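Long-range contact in globin (Bacillus anthracis, PDB 5V3V), which probably binds and carries oxygen or other small ligands at a heme iron, as a group II truncated hemoglobin: residues Ile20-Phe25 / Arg48-Phe53. The protein carries 1 engineered substitution. Sequence-based numbering, arbitrary orientation.
Sequences ILVDTF and RKQKQF. With HEM (protoporphyrin IX containing Fe), chain C.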
ATOM      1  N   ILE A  20     -19.243  11.710   4.298  1.00 41.92           N
ATOM      2  CA  ILE A  20     -18.897  13.094   3.993  1.00 41.83           C
ATOM      3  C   ILE A  20     -17.426  13.364   4.295  1.00 33.58           C
ATOM      4  O   ILE A  20     -16.740  14.037   3.516  1.00 41.48           O
ATOM      5  CB  ILE A  20     -19.827  14.051   4.768  1.00 45.16           C
ATOM      6  CG1 ILE A  20     -21.239  14.021   4.180  1.00 49.52           C
ATOM      7  CG2 ILE A  20     -19.287  15.460   4.754  1.00 49.29           C
ATOM      8  CD1 ILE A  20     -22.264  14.741   5.039  1.00 57.18           C
ATOM      9  N   LEU A  21     -16.925  12.869   5.440  1.00 32.69           N
ATOM     10  CA  LEU A  21     -15.541  13.164   5.829  1.00 39.35           C
ATOM     11  C   LEU A  21     -14.544  12.600   4.821  1.00 35.82           C
ATOM     12  O   LEU A  21     -13.577  13.278   4.439  1.00 34.26           O
ATOM     13  CB  LEU A  21     -15.252  12.613   7.225  1.00 36.36           C
ATOM     14  CG  LEU A  21     -13.799  12.705   7.737  1.00 39.69           C
ATOM     15  CD1 LEU A  21     -13.366  14.144   8.076  1.00 29.94           C
ATOM     16  CD2 LEU A  21     -13.584  11.793   8.939  1.00 35.80           C
ATOM     17  N   VAL A  22     -14.786  11.367   4.355  1.00 41.59           N
ATOM     18  CA  VAL A  22     -13.839  10.691   3.474  1.00 39.72           C
ATOM     19  C   VAL A  22     -13.887  11.297   2.075  1.00 45.66           C
ATOM     20  O   VAL A  22     -12.842  11.586   1.476  1.00 42.36           O
ATOM     21  CB  VAL A  22     -14.120   9.176   3.443  1.00 45.59           C
ATOM     22  CG1 VAL A  22     -13.320   8.508   2.319  1.00 41.79           C
ATOM     23  CG2 VAL A  22     -13.795   8.539   4.808  1.00 32.22           C
ATOM     24  N   ASP A  23     -15.103  11.471   1.527  1.00 44.01           N
ATOM     25  CA  ASP A  23     -15.261  12.189   0.262  1.00 46.59           C
ATOM     26  C   ASP A  23     -14.548  13.536   0.312  1.00 46.95           C
ATOM     27  O   ASP A  23     -13.788  13.879  -0.598  1.00 46.78           O
ATOM     28  CB  ASP A  23     -16.750  12.375  -0.073  1.00 51.10           C
ATOM     29  CG  ASP A  23     -17.438  11.077  -0.499  1.00 58.77           C
ATOM     30  OD1 ASP A  23     -16.752  10.050  -0.681  1.00 57.12           O
ATOM     31  OD2 ASP A  23     -18.680  11.087  -0.662  1.00 56.72           O
ATOM     32  N   THR A  24     -14.747  14.301   1.391  1.00 45.01           N
ATOM     33  CA  THR A  24     -14.009  15.559   1.535  1.00 42.40           C
ATOM     34  C   THR A  24     -12.499  15.312   1.608  1.00 39.10           C
ATOM     35  O   THR A  24     -11.711  15.970   0.915  1.00 40.47           O
ATOM     36  CB  THR A  24     -14.491  16.317   2.773  1.00 39.42           C
ATOM     37  OG1 THR A  24     -15.901  16.535   2.673  1.00 42.61           O
ATOM     38  CG2 THR A  24     -13.788  17.668   2.902  1.00 41.49           C
ATOM     39  N   PHE A  25     -12.077  14.361   2.439  1.00 42.51           N
ATOM     40  CA  PHE A  25     -10.653  14.065   2.587  1.00 41.60           C
ATOM     41  C   PHE A  25     -10.011  13.713   1.248  1.00 39.43           C
ATOM     42  O   PHE A  25      -8.940  14.224   0.906  1.00 44.38           O
ATOM     43  CB  PHE A  25     -10.476  12.911   3.570  1.00 38.36           C
ATOM     44  CG  PHE A  25      -9.078  12.371   3.631  1.00 39.91           C
ATOM     45  CD1 PHE A  25      -8.072  13.087   4.278  1.00 39.89           C
ATOM     46  CD2 PHE A  25      -8.774  11.137   3.080  1.00 45.34           C
ATOM     47  CE1 PHE A  25      -6.784  12.582   4.358  1.00 43.91           C
ATOM     48  CE2 PHE A  25      -7.499  10.622   3.154  1.00 44.72           C
ATOM     49  CZ  PHE A  25      -6.496  11.337   3.790  1.00 45.05           C
ATOM     50  N   ARG A  48     -13.861   4.380  -1.013  1.00 48.17           N
ATOM     51  CA  ARG A  48     -14.747   3.312  -0.557  1.00 50.46           C
ATOM     52  C   ARG A  48     -14.073   2.468   0.512  1.00 54.23           C
ATOM     53  O   ARG A  48     -14.677   2.158   1.550  1.00 54.90           O
ATOM     54  CB  ARG A  48     -15.164   2.430  -1.744  1.00 56.16           C
ATOM     55  CG  ARG A  48     -16.232   1.379  -1.415  1.00 56.19           C
ATOM     56  CD  ARG A  48     -16.497   0.410  -2.562  1.00 55.01           C
ATOM     57  NE  ARG A  48     -15.424  -0.567  -2.764  1.00 61.14           N
ATOM     58  CZ  ARG A  48     -15.292  -1.714  -2.092  1.00 65.15           C
ATOM     59  NH1 ARG A  48     -14.285  -2.542  -2.375  1.00 56.91           N
ATOM     60  NH2 ARG A  48     -16.151  -2.040  -1.128  1.00 59.99           N
ATOM     61  N   LYS A  49     -12.811   2.096   0.279  1.00 52.39           N
ATOM     62  CA  LYS A  49     -12.058   1.337   1.272  1.00 49.87           C
ATOM     63  C   LYS A  49     -11.790   2.170   2.531  1.00 40.31           C
ATOM     64  O   LYS A  49     -11.942   1.670   3.653  1.00 48.58           O
ATOM     65  CB  LYS A  49     -10.753   0.810   0.647  1.00 45.82           C
ATOM     66  CG  LYS A  49     -10.961  -0.296  -0.393  1.00 52.17           C
ATOM     67  CD  LYS A  49      -9.637  -0.878  -0.946  1.00 56.22           C
ATOM     68  CE  LYS A  49      -8.856   0.110  -1.804  1.00 65.59           C
ATOM     69  NZ  LYS A  49      -7.983  -0.564  -2.832  1.00 62.80           N
ATOM     70  N   GLN A  50     -11.414   3.445   2.371  1.00 40.65           N
ATOM     71  CA  GLN A  50     -11.181   4.309   3.540  1.00 44.16           C
ATOM     72  C   GLN A  50     -12.413   4.391   4.433  1.00 42.37           C
ATOM     73  O   GLN A  50     -12.302   4.347   5.667  1.00 38.16           O
ATOM     74  CB  GLN A  50     -10.797   5.729   3.113  1.00 45.56           C
ATOM     75  CG  GLN A  50      -9.480   5.882   2.366  1.00 56.59           C
ATOM     76  CD  GLN A  50      -9.420   7.190   1.574  1.00 64.95           C
ATOM     77  OE1 GLN A  50     -10.443   7.735   1.165  1.00 75.79           O
ATOM     78  NE2 GLN A  50      -8.227   7.695   1.365  1.00 56.33           N
ATOM     79  N   LYS A  51     -13.589   4.582   3.830  1.00 40.05           N
ATOM     80  CA  LYS A  51     -14.832   4.625   4.602  1.00 45.43           C
ATOM     81  C   LYS A  51     -15.036   3.328   5.370  1.00 46.80           C
ATOM     82  O   LYS A  51     -15.333   3.345   6.571  1.00 43.41           O
ATOM     83  CB  LYS A  51     -16.026   4.881   3.684  1.00 43.32           C
ATOM     84  CG  LYS A  51     -16.002   6.226   3.003  1.00 46.98           C
ATOM     85  CD  LYS A  51     -17.123   6.352   2.007  1.00 48.35           C
ATOM     86  CE  LYS A  51     -16.950   7.593   1.157  1.00 46.06           C
ATOM     87  NZ  LYS A  51     -17.944   7.636   0.044  1.00 42.94           N
ATOM     88  N   GLN A  52     -14.869   2.194   4.690  1.00 47.85           N
ATOM     89  CA  GLN A  52     -14.951   0.901   5.354  1.00 47.86           C
ATOM     90  C   GLN A  52     -13.933   0.781   6.482  1.00 45.49           C
ATOM     91  O   GLN A  52     -14.251   0.270   7.561  1.00 48.68           O
ATOM     92  CB  GLN A  52     -14.727  -0.220   4.343  1.00 52.93           C
ATOM     93  CG  GLN A  52     -15.923  -0.582   3.484  1.00 54.58           C
ATOM     94  CD  GLN A  52     -15.540  -1.612   2.439  1.00 60.40           C
ATOM     95  OE1 GLN A  52     -14.441  -1.561   1.881  1.00 56.65           O
ATOM     96  NE2 GLN A  52     -16.430  -2.568   2.187  1.00 56.58           N
ATOM     97  N   PHE A  53     -12.685   1.189   6.231  1.00 43.66           N
ATOM     98  CA  PHE A  53     -11.668   1.092   7.274  1.00 36.05           C
ATOM     99  C   PHE A  53     -12.027   1.959   8.471  1.00 41.29           C
ATOM    100  O   PHE A  53     -12.040   1.493   9.616  1.00 40.32           O
ATOM    101  CB  PHE A  53     -10.284   1.502   6.763  1.00 35.41           C
ATOM    102  CG  PHE A  53      -9.242   1.400   7.828  1.00 34.77           C
ATOM    103  CD1 PHE A  53      -8.777   0.151   8.228  1.00 38.39           C
ATOM    104  CD2 PHE A  53      -8.777   2.524   8.483  1.00 39.31           C
ATOM    105  CE1 PHE A  53      -7.841   0.039   9.234  1.00 41.34           C
ATOM    106  CE2 PHE A  53      -7.844   2.414   9.493  1.00 38.41           C
ATOM    107  CZ  PHE A  53      -7.376   1.170   9.868  1.00 42.49           C
TER
HETATM  108  CHA HEM C 201      -4.112   2.520   0.670  1.00 50.07           C
HETATM  109  CHB HEM C 201      -1.102   6.390   0.844  1.00 38.81           C
HETATM  110  CHC HEM C 201      -1.817   6.628   5.698  1.00 39.07           C
HETATM  111  CHD HEM C 201      -5.563   3.469   5.331  1.00 51.30           C
HETATM  112  C1A HEM C 201      -3.217   3.517   0.284  1.00 52.29           C
HETATM  113  C2A HEM C 201      -2.632   3.732  -1.033  1.00 50.98           C
HETATM  114  C3A HEM C 201      -1.810   4.795  -0.968  1.00 45.70           C
HETATM  115  C4A HEM C 201      -1.827   5.299   0.384  1.00 43.01           C
HETATM  116  CMA HEM C 201      -0.957   5.406  -2.110  1.00 45.67           C
HETATM  117  CAA HEM C 201      -2.923   2.894  -2.299  1.00 61.70           C
HETATM  118  CBA HEM C 201      -4.386   3.131  -2.679  1.00 73.26           C
HETATM  119  CGA HEM C 201      -5.017   1.869  -3.216  1.00 75.37           C
HETATM  120  O1A HEM C 201      -4.263   0.980  -3.699  1.00 62.74           O
HETATM  121  O2A HEM C 201      -6.275   1.761  -3.157  1.00 78.00           O
HETATM  122  C1B HEM C 201      -1.022   6.761   2.174  1.00 39.41           C
HETATM  123  C2B HEM C 201      -0.131   7.757   2.704  1.00 44.52           C
HETATM  124  C3B HEM C 201      -0.304   7.817   4.038  1.00 38.53           C
HETATM  125  C4B HEM C 201      -1.330   6.864   4.417  1.00 42.16           C
HETATM  126  CMB HEM C 201       0.852   8.581   1.853  1.00 43.26           C
HETATM  127  CAB HEM C 201       0.455   8.758   4.992  1.00 43.63           C
HETATM  128  CBB HEM C 201       0.780   8.346   6.226  1.00 46.50           C
HETATM  129  C1C HEM C 201      -2.959   5.910   5.998  1.00 39.81           C
HETATM  130  C2C HEM C 201      -3.739   5.989   7.222  1.00 43.61           C
HETATM  131  C3C HEM C 201      -4.762   5.114   7.092  1.00 53.18           C
HETATM  132  C4C HEM C 201      -4.685   4.456   5.805  1.00 53.67           C
HETATM  133  CMC HEM C 201      -3.397   6.925   8.420  1.00 38.87           C
HETATM  134  CAC HEM C 201      -5.907   4.781   8.068  1.00 54.25           C
HETATM  135  CBC HEM C 201      -6.153   5.502   9.157  1.00 58.96           C
HETATM  136  C1D HEM C 201      -5.471   2.927   4.038  1.00 50.86           C
HETATM  137  C2D HEM C 201      -6.308   1.869   3.472  1.00 50.17           C
HETATM  138  C3D HEM C 201      -5.904   1.616   2.216  1.00 47.77           C
HETATM  139  C4D HEM C 201      -4.794   2.491   1.892  1.00 53.37           C
HETATM  140  CMD HEM C 201      -7.468   1.152   4.195  1.00 46.40           C
HETATM  141  CAD HEM C 201      -6.530   0.571   1.269  1.00 45.17           C
HETATM  142  CBD HEM C 201      -5.683  -0.694   1.300  1.00 58.79           C
HETATM  143  CGD HEM C 201      -6.347  -1.749   0.448  1.00 69.15           C
HETATM  144  O1D HEM C 201      -5.921  -1.944  -0.716  1.00 76.90           O
HETATM  145  O2D HEM C 201      -7.307  -2.396   0.934  1.00 65.83           O
HETATM  146  NA  HEM C 201      -2.692   4.495   1.113  1.00 51.16           N
HETATM  147  NB  HEM C 201      -1.731   6.234   3.241  1.00 43.58           N
HETATM  148  NC  HEM C 201      -3.569   4.981   5.163  1.00 45.92           N
HETATM  149  ND  HEM C 201      -4.557   3.266   3.033  1.00 49.67           N
HETATM  150 FE   HEM C 201      -3.191   4.796   3.075  1.00 48.04          FE
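Val-22 and Lys-51 meet where helix 14-31 packs on helix 44-57 in this globin, a worked example of apolar, ionic and ligand-facing contacts sharing one interface. The axes of segments 20-25 and 48-53 approach to 9.4 Å, their directions 140° apart, a largely antiparallel pair in the 2-over-2 helical sandwich of truncated hemoglobins.

The apolar part is a crossing of aliphatic chains. Val-22 CB lies 3.5 Å from Lys-51 CG, and both valine methyls also touch that methylene. With CG1 anti to the backbone N, this methyl also reaches Gln-50, coming within 3.2 Å of OE1.

The ionic part forms farther along the same lysine, whose chain runs extended beyond CG to the exposed Asp-23. Here Lys-51 NZ donates to Asp-23 OD1 at 2.8 Å, on the syn side but 32° out of the carboxylate plane. Glu-19 is a second anionic partner of this ammonium.

The third part faces the ligand. Gln-50 NE2 sits at the edge of the Phe-25 ring and in its plane, 3.5 Å from CE2, with ring and amide planes 59° apart, while hydrogen-bonding to the cyanide. Trp-90, also of the cyanide pocket, meets the Phe-25 ring.

Elsewhere on helix 44-57, Lys-49 NZ bridges the two heme propionates, donating to HEM O2A at 2.9 Å and more distantly to O1D.

Gln-50 OE1 is buried against Val-22 without a polar partner in the model. The amide is therefore probably held by the cyanide bond and by packing, while the salt bridge ties the helices together at the exposed margin.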